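Local coordinates for urocanate hydratase (Paenibacillus sp. Soil724D2, PDB 7NED), which catalyses the hydration of urocanate-type substrates with the help of bound NAD+, probably acting on thiourocanate in the bacterial breakdown of ergothioneine, at residues 95-100 and 476-481; 69-74 and 89-94; 52-57 and 75-80; 345-350 and 435-440. One frame throughout, in Å; residues are numbered along the deposited sequence.

Contact 1: residues 95-100 and 476-481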
loop_
_atom_site.group_PDB
_atom_site.type_symbol
_atom_site.label_atom_id
_atom_site.label_comp_id
_atom_site.label_asym_id
_atom_site.label_seq_id
_atom_site.Cartn_x
_atom_site.Cartn_y
_atom_site.Cartn_z
ATOM N N ASN A 95 5.461 -7.150 0.033
ATOM C CA ASN A 95 6.819 -7.335 -0.478
ATOM C C ASN A 95 7.269 -6.135 -1.307
ATOM O O ASN A 95 6.622 -5.754 -2.289
ATOM C CB ASN A 95 6.918 -8.636 -1.288
ATOM C CG ASN A 95 6.568 -9.852 -0.449
ATOM O OD1 ASN A 95 7.133 -10.043 0.633
ATOM N ND2 ASN A 95 5.617 -10.654 -0.911
ATOM N N CYS A 96 8.357 -5.538 -0.864
ATOM C CA CYS A 96 9.182 -4.581 -1.576
ATOM C C CYS A 96 8.394 -3.242 -1.719
ATOM O O CYS A 96 8.449 -2.551 -2.728
ATOM C CB CYS A 96 9.634 -5.208 -2.907
ATOM S SG CYS A 96 10.841 -4.209 -3.779
ATOM N N ASN A 97 7.642 -2.873 -0.674
ATOM C CA ASN A 97 6.925 -1.588 -0.636
ATOM C C ASN A 97 7.782 -0.506 0.016
ATOM O O ASN A 97 8.234 -0.661 1.142
ATOM C CB ASN A 97 5.605 -1.757 0.099
ATOM C CG ASN A 97 4.723 -2.789 -0.590
ATOM O OD1 ASN A 97 4.113 -2.503 -1.625
ATOM N ND2 ASN A 97 4.722 -4.018 -0.068
ATOM N N LEU A 98 8.028 0.568 -0.704
ATOM C CA LEU A 98 8.874 1.667 -0.253
ATOM C C LEU A 98 8.083 2.945 -0.377
ATOM O O LEU A 98 7.373 3.121 -1.368
ATOM C CB LEU A 98 10.151 1.814 -1.096
ATOM C CG LEU A 98 11.087 0.618 -1.080
ATOM C CD1 LEU A 98 12.211 0.767 -2.118
ATOM C CD2 LEU A 98 11.640 0.539 0.319
ATOM N N VAL A 99 8.225 3.861 0.586
ATOM C CA VAL A 99 7.504 5.120 0.427
ATOM C C VAL A 99 8.056 5.882 -0.766
ATOM O O VAL A 99 9.248 5.802 -1.099
ATOM C CB VAL A 99 7.557 5.994 1.695
ATOM C CG1 VAL A 99 6.736 5.328 2.781
ATOM C CG2 VAL A 99 8.985 6.263 2.105
ATOM N N GLY A 100 7.182 6.666 -1.394
ATOM C CA GLY A 100 7.375 7.006 -2.795
ATOM C C GLY A 100 8.694 7.684 -3.113
ATOM O O GLY A 100 9.351 7.349 -4.097
ATOM N N VAL A 476 -3.045 -13.414 0.861
ATOM C CA VAL A 476 -3.192 -12.108 0.232
ATOM C C VAL A 476 -1.845 -11.401 0.278
ATOM O O VAL A 476 -1.116 -11.494 1.273
ATOM C CB VAL A 476 -4.288 -11.271 0.942
ATOM C CG1 VAL A 476 -4.431 -9.896 0.303
ATOM C CG2 VAL A 476 -5.588 -12.020 0.913
ATOM N N THR A 477 -1.518 -10.694 -0.784
ATOM C CA THR A 477 -0.226 -10.028 -0.876
ATOM C C THR A 477 -0.385 -8.653 -1.510
ATOM O O THR A 477 -1.247 -8.450 -2.364
ATOM C CB THR A 477 0.776 -10.875 -1.682
ATOM O OG1 THR A 477 2.074 -10.283 -1.593
ATOM C CG2 THR A 477 0.374 -10.989 -3.183
ATOM N N ILE A 478 0.463 -7.717 -1.086
ATOM C CA ILE A 478 0.659 -6.435 -1.755
ATOM C C ILE A 478 2.134 -6.308 -2.116
ATOM O O ILE A 478 3.006 -6.398 -1.243
ATOM C CB ILE A 478 0.233 -5.256 -0.874
ATOM C CG1 ILE A 478 -1.243 -5.384 -0.527
ATOM C CG2 ILE A 478 0.506 -3.963 -1.626
ATOM C CD1 ILE A 478 -1.706 -4.380 0.588
ATOM N N HIS A 479 2.415 -6.077 -3.399
ATOM C CA HIS A 479 3.788 -5.918 -3.877
ATOM C C HIS A 479 3.973 -4.532 -4.460
ATOM O O HIS A 479 3.019 -3.955 -4.985
ATOM C CB HIS A 479 4.116 -6.922 -5.001
ATOM C CG HIS A 479 4.165 -8.348 -4.545
ATOM N ND1 HIS A 479 4.600 -9.366 -5.362
ATOM C CD2 HIS A 479 3.827 -8.924 -3.367
ATOM C CE1 HIS A 479 4.536 -10.511 -4.696
ATOM N NE2 HIS A 479 4.082 -10.268 -3.481
ATOM N N SER A 480 5.208 -4.012 -4.418
ATOM C CA SER A 480 5.541 -2.862 -5.259
ATOM C C SER A 480 6.812 -3.179 -6.046
ATOM O O SER A 480 7.493 -4.189 -5.813
ATOM C CB SER A 480 5.704 -1.560 -4.444
ATOM O OG SER A 480 4.461 -1.164 -3.866
ATOM N N GLY A 481 7.109 -2.321 -7.016
ATOM C CA GLY A 481 8.192 -2.613 -7.938
ATOM C C GLY A 481 9.556 -2.572 -7.268
ATOM O O GLY A 481 9.829 -1.776 -6.373
HETATM O O HOH W 1 7.458 -7.086 -4.920
HETATM O O HOH W 2 9.002 -0.173 -4.168
#
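Asn95, at the end of strand 91-95, forms a parallel bridge with His479 on strand 475-480, inside the mixed sheet that joins the N-terminal and C-terminal parts of urocanase. The packing is tight here. Asn95 N donates to Ile478 O at 2.9 Å, and Ser480 N donates back to Asn95 O at 3.1 Å. Ile478 O is gripped twice, since Asn97 ND2 also donates to it over 3.2 Å; this bond is nearly straight (173°) and lies in the plane of the Asn97 amide, yet it arrives from above the Ile478 carbonyl plane. The other arm of that amide, OD1, accepts from Ser480 OG at 2.6 Å. An alanine in place of Asn97 would probably cost Ser480 OG this acceptor, leave Ile478 O with only Asn95 N of its two donors, and take from Asp459 OD1 of the second subunit its bond to ND2. Alongside, Asn95 CB sits over one face of the His479 ring as a CH-pi contact, 4.1 Å from its centroid, with amide and ring planes 65° apart. His479 ND1 is hydrogen-bonded to Gly121 O, and its side chain comes within about 8 Å of bound urocanate. Toward Gly481 the contact is looser and wetter: Cys96 SG lies 3.7 Å from Gly481 O, and a water donates to both Cys96 O and Gly481 O at 2.8 Å.

Contact 2: residues 69-74 and 89-94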
loop_
_atom_site.group_PDB
_atom_site.type_symbol
_atom_site.label_atom_id
_atom_site.label_comp_id
_atom_site.label_asym_id
_atom_site.label_seq_id
_atom_site.Cartn_x
_atom_site.Cartn_y
_atom_site.Cartn_z
ATOM N N GLU A 69 -4.837 -19.244 12.400
ATOM C CA GLU A 69 -3.681 -18.387 12.579
ATOM C C GLU A 69 -3.331 -17.715 11.265
ATOM O O GLU A 69 -3.728 -18.163 10.169
ATOM C CB GLU A 69 -2.470 -19.179 13.096
ATOM C CG GLU A 69 -2.757 -19.750 14.513
ATOM C CD GLU A 69 -1.647 -20.642 15.040
ATOM O OE1 GLU A 69 -0.874 -21.222 14.225
ATOM O OE2 GLU A 69 -1.556 -20.776 16.290
ATOM N N THR A 70 -2.588 -16.621 11.383
ATOM C CA THR A 70 -2.062 -15.938 10.212
ATOM C C THR A 70 -0.562 -15.739 10.392
ATOM O O THR A 70 -0.110 -15.175 11.397
ATOM C CB THR A 70 -2.753 -14.590 9.992
ATOM O OG1 THR A 70 -4.161 -14.805 9.837
ATOM C CG2 THR A 70 -2.174 -13.883 8.750
ATOM N N LEU A 71 0.197 -16.192 9.404
ATOM C CA LEU A 71 1.618 -15.904 9.280
ATOM C C LEU A 71 1.811 -14.592 8.529
ATOM O O LEU A 71 1.263 -14.403 7.440
ATOM C CB LEU A 71 2.327 -17.050 8.536
ATOM C CG LEU A 71 3.723 -16.797 7.937
ATOM C CD1 LEU A 71 4.755 -16.438 9.042
ATOM C CD2 LEU A 71 4.203 -17.999 7.128
ATOM N N VAL A 72 2.607 -13.704 9.088
ATOM C CA VAL A 72 2.918 -12.428 8.455
ATOM C C VAL A 72 4.280 -12.526 7.798
ATOM O O VAL A 72 5.273 -12.858 8.464
ATOM C CB VAL A 72 2.899 -11.288 9.475
ATOM C CG1 VAL A 72 3.603 -10.091 8.897
ATOM C CG2 VAL A 72 1.438 -10.980 9.875
ATOM N N ILE A 73 4.336 -12.253 6.494
ATOM C CA ILE A 73 5.602 -12.255 5.758
ATOM C C ILE A 73 5.863 -10.826 5.265
ATOM O O ILE A 73 4.962 -10.167 4.714
ATOM C CB ILE A 73 5.578 -13.281 4.603
ATOM C CG1 ILE A 73 5.694 -14.697 5.184
ATOM C CG2 ILE A 73 6.736 -13.018 3.578
ATOM C CD1 ILE A 73 5.319 -15.790 4.167
ATOM N N GLN A 74 7.102 -10.365 5.433
ATOM C CA GLN A 74 7.479 -8.992 5.098
ATOM C C GLN A 74 8.690 -9.040 4.172
ATOM O O GLN A 74 9.764 -9.521 4.569
ATOM C CB GLN A 74 7.778 -8.194 6.384
ATOM C CG GLN A 74 8.201 -6.745 6.192
ATOM C CD GLN A 74 9.717 -6.556 6.192
ATOM O OE1 GLN A 74 10.439 -7.222 6.940
ATOM N NE2 GLN A 74 10.198 -5.631 5.365
ATOM N N PRO A 89 -7.232 -15.049 6.065
ATOM C CA PRO A 89 -6.042 -15.588 5.390
ATOM C C PRO A 89 -5.111 -16.342 6.331
ATOM O O PRO A 89 -4.984 -16.027 7.515
ATOM C CB PRO A 89 -5.358 -14.339 4.828
ATOM C CG PRO A 89 -6.527 -13.415 4.501
ATOM C CD PRO A 89 -7.523 -13.657 5.657
ATOM N N LEU A 90 -4.468 -17.379 5.779
ATOM C CA LEU A 90 -3.397 -18.056 6.501
ATOM C C LEU A 90 -2.108 -17.262 6.424
ATOM O O LEU A 90 -1.267 -17.337 7.337
ATOM C CB LEU A 90 -3.159 -19.450 5.927
ATOM C CG LEU A 90 -4.218 -20.471 6.313
ATOM C CD1 LEU A 90 -3.989 -21.697 5.408
ATOM C CD2 LEU A 90 -4.054 -20.850 7.757
ATOM N N ILE A 91 -1.932 -16.511 5.341
ATOM C CA ILE A 91 -0.760 -15.671 5.158
ATOM C C ILE A 91 -1.218 -14.314 4.642
ATOM O O ILE A 91 -1.996 -14.249 3.682
ATOM C CB ILE A 91 0.236 -16.303 4.166
ATOM C CG1 ILE A 91 0.850 -17.558 4.785
ATOM C CG2 ILE A 91 1.354 -15.314 3.846
ATOM C CD1 ILE A 91 1.710 -18.334 3.770
ATOM N N VAL A 92 -0.724 -13.233 5.253
ATOM C CA VAL A 92 -0.741 -11.935 4.596
ATOM C C VAL A 92 0.710 -11.535 4.423
ATOM O O VAL A 92 1.522 -11.718 5.335
ATOM C CB VAL A 92 -1.530 -10.847 5.371
ATOM C CG1 VAL A 92 -2.993 -11.292 5.545
ATOM C CG2 VAL A 92 -0.873 -10.556 6.716
ATOM N N MET A 93 1.041 -11.001 3.256
ATOM C CA MET A 93 2.413 -10.590 3.001
ATOM C C MET A 93 2.447 -9.277 2.237
ATOM O O MET A 93 1.531 -8.951 1.474
ATOM C CB MET A 93 3.160 -11.693 2.222
ATOM C CG MET A 93 2.378 -12.287 1.088
ATOM S SD MET A 93 3.551 -13.091 -0.071
ATOM C CE MET A 93 3.743 -14.578 0.884
ATOM N N ALA A 94 3.531 -8.531 2.421
ATOM C CA ALA A 94 3.716 -7.265 1.722
ATOM C C ALA A 94 5.178 -7.200 1.344
ATOM O O ALA A 94 6.043 -7.286 2.222
ATOM C CB ALA A 94 3.296 -6.064 2.589
#
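Thr70 OG1 meets the flat peptide group that follows Pro89 end-on, donating to Pro89 O at 2.7 Å nearly in line with the C=O. Leu71 N to Leu90 O and Ile73 N to Val92 O, the latter at 3.1 Å, are plain parallel-sheet bonds. Val92 N to Leu71 O and Ala94 N to Ile73 O complete the pairing of two strands whose axes, over 69-74 and 91-94, run only 13° apart. On one face of the sheet Leu71 lies beside Ile91, and Ile73 beside Met93, with Ile73 CB and Met93 CB 3.7 Å apart. Met93 CG is squeezed between the backbone N and the carbonyl carbon (chi1 44°), and a bend further out brings CE against Ile73 CD1 at 3.8 Å. On the other face Val72 CG2 touches Val92 CG2 at 3.9 Å. Helices 17-31 and 52-64 pack over the Leu71, Ile73 and Ile91 face through Leu22, Ile58, Thr61 and Leu62; Leu463 and Trp460 of the second subunit meet Val72 and Gln74. Strand 77-83 flanks the pair beyond 69-74, and strand 475-480 beyond 91-95.

Contact 3: residues 52-57 and 75-80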
loop_
_atom_site.group_PDB
_atom_site.type_symbol
_atom_site.label_atom_id
_atom_site.label_comp_id
_atom_site.label_asym_id
_atom_site.label_seq_id
_atom_site.Cartn_x
_atom_site.Cartn_y
_atom_site.Cartn_z
ATOM N N TRP A 52 17.688 -17.911 2.269
ATOM C CA TRP A 52 17.424 -19.303 2.595
ATOM C C TRP A 52 16.979 -19.461 4.038
ATOM O O TRP A 52 16.048 -20.229 4.315
ATOM C CB TRP A 52 18.634 -20.193 2.277
ATOM C CG TRP A 52 18.763 -20.400 0.814
ATOM C CD1 TRP A 52 19.712 -19.881 -0.004
ATOM C CD2 TRP A 52 17.885 -21.163 -0.019
ATOM N NE1 TRP A 52 19.486 -20.261 -1.298
ATOM C CE2 TRP A 52 18.384 -21.072 -1.339
ATOM C CE3 TRP A 52 16.734 -21.921 0.217
ATOM C CZ2 TRP A 52 17.763 -21.691 -2.419
ATOM C CZ3 TRP A 52 16.124 -22.563 -0.856
ATOM C CH2 TRP A 52 16.650 -22.449 -2.164
ATOM N N PRO A 53 17.583 -18.744 4.978
ATOM C CA PRO A 53 17.027 -18.741 6.346
ATOM C C PRO A 53 15.540 -18.407 6.375
ATOM O O PRO A 53 14.769 -19.091 7.058
ATOM C CB PRO A 53 17.862 -17.682 7.057
ATOM C CG PRO A 53 19.144 -17.629 6.316
ATOM C CD PRO A 53 18.809 -17.929 4.867
ATOM N N SER A 54 15.110 -17.379 5.636
ATOM C CA SER A 54 13.681 -17.070 5.595
ATOM C C SER A 54 12.878 -18.228 5.020
ATOM O O SER A 54 11.801 -18.565 5.528
ATOM C CB SER A 54 13.452 -15.805 4.770
ATOM O OG SER A 54 14.040 -14.709 5.433
ATOM N N TYR A 55 13.370 -18.832 3.925
ATOM C CA TYR A 55 12.665 -19.955 3.320
ATOM C C TYR A 55 12.468 -21.084 4.327
ATOM O O TYR A 55 11.362 -21.614 4.486
ATOM C CB TYR A 55 13.444 -20.448 2.090
ATOM C CG TYR A 55 12.994 -21.796 1.621
ATOM C CD1 TYR A 55 11.945 -21.917 0.719
ATOM C CD2 TYR A 55 13.621 -22.951 2.054
ATOM C CE1 TYR A 55 11.528 -23.162 0.269
ATOM C CE2 TYR A 55 13.198 -24.200 1.613
ATOM C CZ TYR A 55 12.155 -24.293 0.720
ATOM O OH TYR A 55 11.731 -25.528 0.301
ATOM N N HIS A 56 13.544 -21.506 4.993
ATOM C CA HIS A 56 13.397 -22.617 5.936
ATOM C C HIS A 56 12.434 -22.275 7.063
ATOM O O HIS A 56 11.657 -23.138 7.500
ATOM C CB HIS A 56 14.754 -23.003 6.512
ATOM C CG HIS A 56 15.677 -23.565 5.475
ATOM N ND1 HIS A 56 15.423 -24.759 4.828
ATOM C CD2 HIS A 56 16.832 -23.088 4.955
ATOM C CE1 HIS A 56 16.391 -24.999 3.960
ATOM N NE2 HIS A 56 17.258 -24.002 4.017
ATOM N N ALA A 57 12.486 -21.031 7.565
ATOM C CA ALA A 57 11.556 -20.645 8.639
ATOM C C ALA A 57 10.118 -20.554 8.135
ATOM O O ALA A 57 9.188 -20.933 8.854
ATOM C CB ALA A 57 11.992 -19.319 9.272
ATOM N N SER A 75 8.551 -8.442 2.984
ATOM C CA SER A 75 9.509 -8.629 1.895
ATOM C C SER A 75 10.216 -9.990 1.981
ATOM O O SER A 75 11.445 -10.073 2.062
ATOM C CB SER A 75 10.495 -7.458 1.900
ATOM O OG SER A 75 9.824 -6.293 1.445
ATOM N N GLY A 76 9.432 -11.064 1.995
ATOM C CA GLY A 76 9.961 -12.395 1.868
ATOM C C GLY A 76 10.504 -12.993 3.142
ATOM O O GLY A 76 11.097 -14.082 3.092
ATOM N N LYS A 77 10.304 -12.335 4.285
ATOM C CA LYS A 77 10.820 -12.848 5.543
ATOM C C LYS A 77 9.658 -13.100 6.500
ATOM O O LYS A 77 8.818 -12.211 6.691
ATOM C CB LYS A 77 11.820 -11.839 6.142
ATOM C CG LYS A 77 12.519 -12.264 7.455
ATOM C CD LYS A 77 13.191 -11.004 8.012
ATOM C CE LYS A 77 13.542 -11.087 9.452
ATOM N NZ LYS A 77 14.396 -9.897 9.748
ATOM N N PRO A 78 9.536 -14.291 7.072
ATOM C CA PRO A 78 8.462 -14.544 8.042
ATOM C C PRO A 78 8.752 -13.785 9.339
ATOM O O PRO A 78 9.875 -13.802 9.846
ATOM C CB PRO A 78 8.524 -16.071 8.245
ATOM C CG PRO A 78 10.001 -16.340 8.109
ATOM C CD PRO A 78 10.504 -15.403 7.015
ATOM N N ILE A 79 7.749 -13.075 9.846
ATOM C CA ILE A 79 7.905 -12.176 10.981
ATOM C C ILE A 79 7.231 -12.732 12.220
ATOM O O ILE A 79 7.843 -12.812 13.285
ATOM C CB ILE A 79 7.349 -10.767 10.670
ATOM C CG1 ILE A 79 8.007 -10.151 9.437
ATOM C CG2 ILE A 79 7.544 -9.810 11.948
ATOM C CD1 ILE A 79 9.518 -10.030 9.518
ATOM N N GLY A 80 5.961 -13.103 12.105
ATOM C CA GLY A 80 5.288 -13.598 13.288
ATOM C C GLY A 80 4.043 -14.369 12.946
ATOM O O GLY A 80 3.565 -14.376 11.805
#
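Ser54 OG has the aliphatic chain of Lys77 against it, with Lys77 CG 3.5 Å away and CB slightly farther. A first torsion of -66° sets the oxygen beside its own backbone N, opposite the carbonyl carbon, and so against that chain. Ser54 CB itself points toward the strand and lies 3.4 Å from Gly76 O and 3.7 Å from Pro78 CD. No hydrogen bond crosses between the two segments, and the join is one of small groups fitted closely. One helical turn on, Ala57 CB rests on Pro78 CG at 3.8 Å, while Ser54 O comes to 3.7 Å from Pro78 CD, so the proline ring is wedged against both helix residues. This is a helix laid across a beta hairpin: the 52-57 part of helix 52-64 crosses 77-80 at 53°, the axes of these short segments coming within 7.4 Å. Strands 69-74 and 77-83 form the hairpin, and Gly76 sits in its tight connection with a positive phi of 82°, a value that suits glycine. The far side of the helix turns elsewhere, with Tyr55 packing on Leu26 and Leu30 of helix 17-31. Pro78 also touches Leu71 of strand 69-74 and Ile543 of the second subunit. Lys77 runs out fully extended, and its NZ forms a salt bridge with Asp525 of the second subunit.

Contact 4: residues 345-350 and 435-440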
loop_
_atom_site.group_PDB
_atom_site.type_symbol
_atom_site.label_atom_id
_atom_site.label_comp_id
_atom_site.label_asym_id
_atom_site.label_seq_id
_atom_site.Cartn_x
_atom_site.Cartn_y
_atom_site.Cartn_z
ATOM N N ALA A 345 -11.652 -4.464 -18.404
ATOM C CA ALA A 345 -12.800 -3.649 -18.047
ATOM C C ALA A 345 -13.978 -4.489 -17.576
ATOM O O ALA A 345 -14.848 -3.969 -16.861
ATOM C CB ALA A 345 -13.195 -2.769 -19.228
ATOM N N ARG A 346 -13.997 -5.778 -17.891
ATOM C CA ARG A 346 -14.991 -6.699 -17.352
ATOM C C ARG A 346 -14.384 -7.639 -16.337
ATOM O O ARG A 346 -15.010 -8.648 -15.975
ATOM C CB ARG A 346 -15.660 -7.505 -18.480
ATOM C CG ARG A 346 -16.385 -6.675 -19.520
ATOM C CD ARG A 346 -17.255 -7.543 -20.476
ATOM N NE ARG A 346 -17.892 -6.684 -21.488
ATOM C CZ ARG A 346 -19.148 -6.238 -21.437
ATOM N NH1 ARG A 346 -19.958 -6.597 -20.450
ATOM N NH2 ARG A 346 -19.605 -5.441 -22.398
ATOM N N ALA A 347 -13.161 -7.343 -15.894
ATOM C CA ALA A 347 -12.422 -8.179 -14.948
ATOM C C ALA A 347 -12.201 -9.578 -15.508
ATOM O O ALA A 347 -12.071 -10.540 -14.751
ATOM C CB ALA A 347 -13.116 -8.247 -13.578
ATOM N N ILE A 348 -12.167 -9.708 -16.835
ATOM C CA ILE A 348 -11.629 -10.934 -17.424
ATOM C C ILE A 348 -10.115 -10.893 -17.280
ATOM O O ILE A 348 -9.461 -9.911 -17.666
ATOM C CB ILE A 348 -12.062 -11.061 -18.890
ATOM C CG1 ILE A 348 -13.592 -11.013 -18.990
ATOM C CG2 ILE A 348 -11.517 -12.387 -19.495
ATOM C CD1 ILE A 348 -14.143 -10.621 -20.368
ATOM N N GLY A 349 -9.538 -11.930 -16.686
ATOM C CA GLY A 349 -8.132 -11.850 -16.379
ATOM C C GLY A 349 -7.474 -13.186 -16.162
ATOM O O GLY A 349 -8.115 -14.230 -16.268
ATOM N N PRO A 350 -6.169 -13.169 -15.830
ATOM C CA PRO A 350 -5.326 -14.388 -15.883
ATOM C C PRO A 350 -5.515 -15.349 -14.717
ATOM O O PRO A 350 -4.586 -15.676 -13.975
ATOM C CB PRO A 350 -3.908 -13.802 -15.947
ATOM C CG PRO A 350 -4.033 -12.409 -15.336
ATOM C CD PRO A 350 -5.356 -11.939 -15.844
ATOM N N LEU A 435 -1.681 -8.924 -12.923
ATOM C CA LEU A 435 -2.141 -8.152 -14.079
ATOM C C LEU A 435 -3.632 -8.432 -14.219
ATOM O O LEU A 435 -4.068 -9.289 -14.991
ATOM C CB LEU A 435 -1.361 -8.547 -15.340
ATOM C CG LEU A 435 -1.567 -7.641 -16.562
ATOM C CD1 LEU A 435 -0.713 -6.360 -16.471
ATOM C CD2 LEU A 435 -1.308 -8.466 -17.854
ATOM N N ASP A 436 -4.439 -7.796 -13.390
ATOM C CA ASP A 436 -5.872 -8.066 -13.306
ATOM C C ASP A 436 -6.551 -6.763 -12.864
ATOM O O ASP A 436 -5.944 -5.952 -12.220
ATOM C CB ASP A 436 -6.109 -9.216 -12.324
ATOM C CG ASP A 436 -7.511 -9.883 -12.429
ATOM O OD1 ASP A 436 -7.987 -10.110 -13.488
ATOM O OD2 ASP A 436 -8.083 -10.220 -11.425
ATOM N N ALA A 437 -7.801 -6.634 -13.226
ATOM C CA ALA A 437 -8.561 -5.452 -13.002
ATOM C C ALA A 437 -8.354 -4.611 -11.727
ATOM O O ALA A 437 -7.847 -3.581 -11.873
ATOM C CB ALA A 437 -10.003 -5.644 -13.319
ATOM N N ALA A 438 -8.662 -5.021 -10.534
ATOM C CA ALA A 438 -8.396 -4.004 -9.427
ATOM C C ALA A 438 -7.057 -4.213 -8.732
ATOM O O ALA A 438 -6.811 -3.685 -7.723
ATOM C CB ALA A 438 -9.531 -3.864 -8.492
ATOM N N SER A 439 -6.188 -4.944 -9.368
ATOM C CA SER A 439 -5.004 -5.389 -8.668
ATOM C C SER A 439 -3.634 -4.971 -9.100
ATOM O O SER A 439 -2.630 -5.458 -8.655
ATOM C CB SER A 439 -5.122 -6.885 -8.479
ATOM O OG SER A 439 -5.034 -7.478 -9.687
ATOM N N MET A 440 -3.631 -3.955 -9.905
ATOM C CA MET A 440 -2.435 -3.426 -10.429
ATOM C C MET A 440 -2.485 -1.959 -10.847
ATOM O O MET A 440 -3.336 -1.563 -11.584
ATOM C CB MET A 440 -2.043 -4.287 -11.583
ATOM C CG MET A 440 -1.115 -3.706 -12.545
ATOM S SD MET A 440 0.482 -3.807 -11.850
ATOM C CE MET A 440 1.006 -5.376 -12.397
HETATM O O HOH W 3 -9.110 -8.402 -15.174
#
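A first torsion of -163° swings the carboxylate of Asp436 away from its backbone N, and OD1 comes to rest 3.4 Å from Gly349 CA. Backbone torsions prepare the other side: Ala347 has a positive phi (60°), which turns the chain out of its helix toward Asp436 and Ala437. The methyl groups of Ala347 and Ala437 then meet, CB to CB, at 4.1 Å. Gly349 has no room for a side chain, since a CB there would run into Asp436 OD1. A water sits between the segments, donating to Asp436 OD1 at 2.6 Å and accepting from Ala437 N at 2.9 Å, with a weak bond to Ile348 O. OD1 is also held by a salt bridge to Arg408. In terms of fold, a helix end packs against a turn: Ala347 is the C-prime residue of a Schellman motif ending helix 335-344, and Asp436 to Ser439 make a type I turn closed by Ser439 N to Asp436 O at 3.0 Å, in the break of strand 428-441. Pro350 sets CD and CG against the Leu435 carbonyl, each 3.1 Å from Leu435 O, a buried oxygen with no partner in the model. Swapping Pro350 for glycine would probably open a gap between Leu435 O and Trp402, on which the ring also packs. The side chain of Leu435 itself comes within about 4 Å of bound NAD.

In the fold
Following the chain, helix 52-64 comes first and strand 69-74 next. Contact 3 then closes when 75-80 returns beneath the helix, and contact 2 closes only when 89-94 pairs with 69-74, so these two short loops cross. Contact 1 opens at once, at 95-100, and is not closed until 476-481, a span that holds the Rossmann-like domain and much of the C-terminal domain. Contact 4 lies within that long excursion, joining 345-350 to 435-440. All four reach the same mixed sheet. Contacts 1, 2 and 3 touch one another and the second subunit, whereas contact 4 stands apart, its nearest atoms about 7 Å from contact 1.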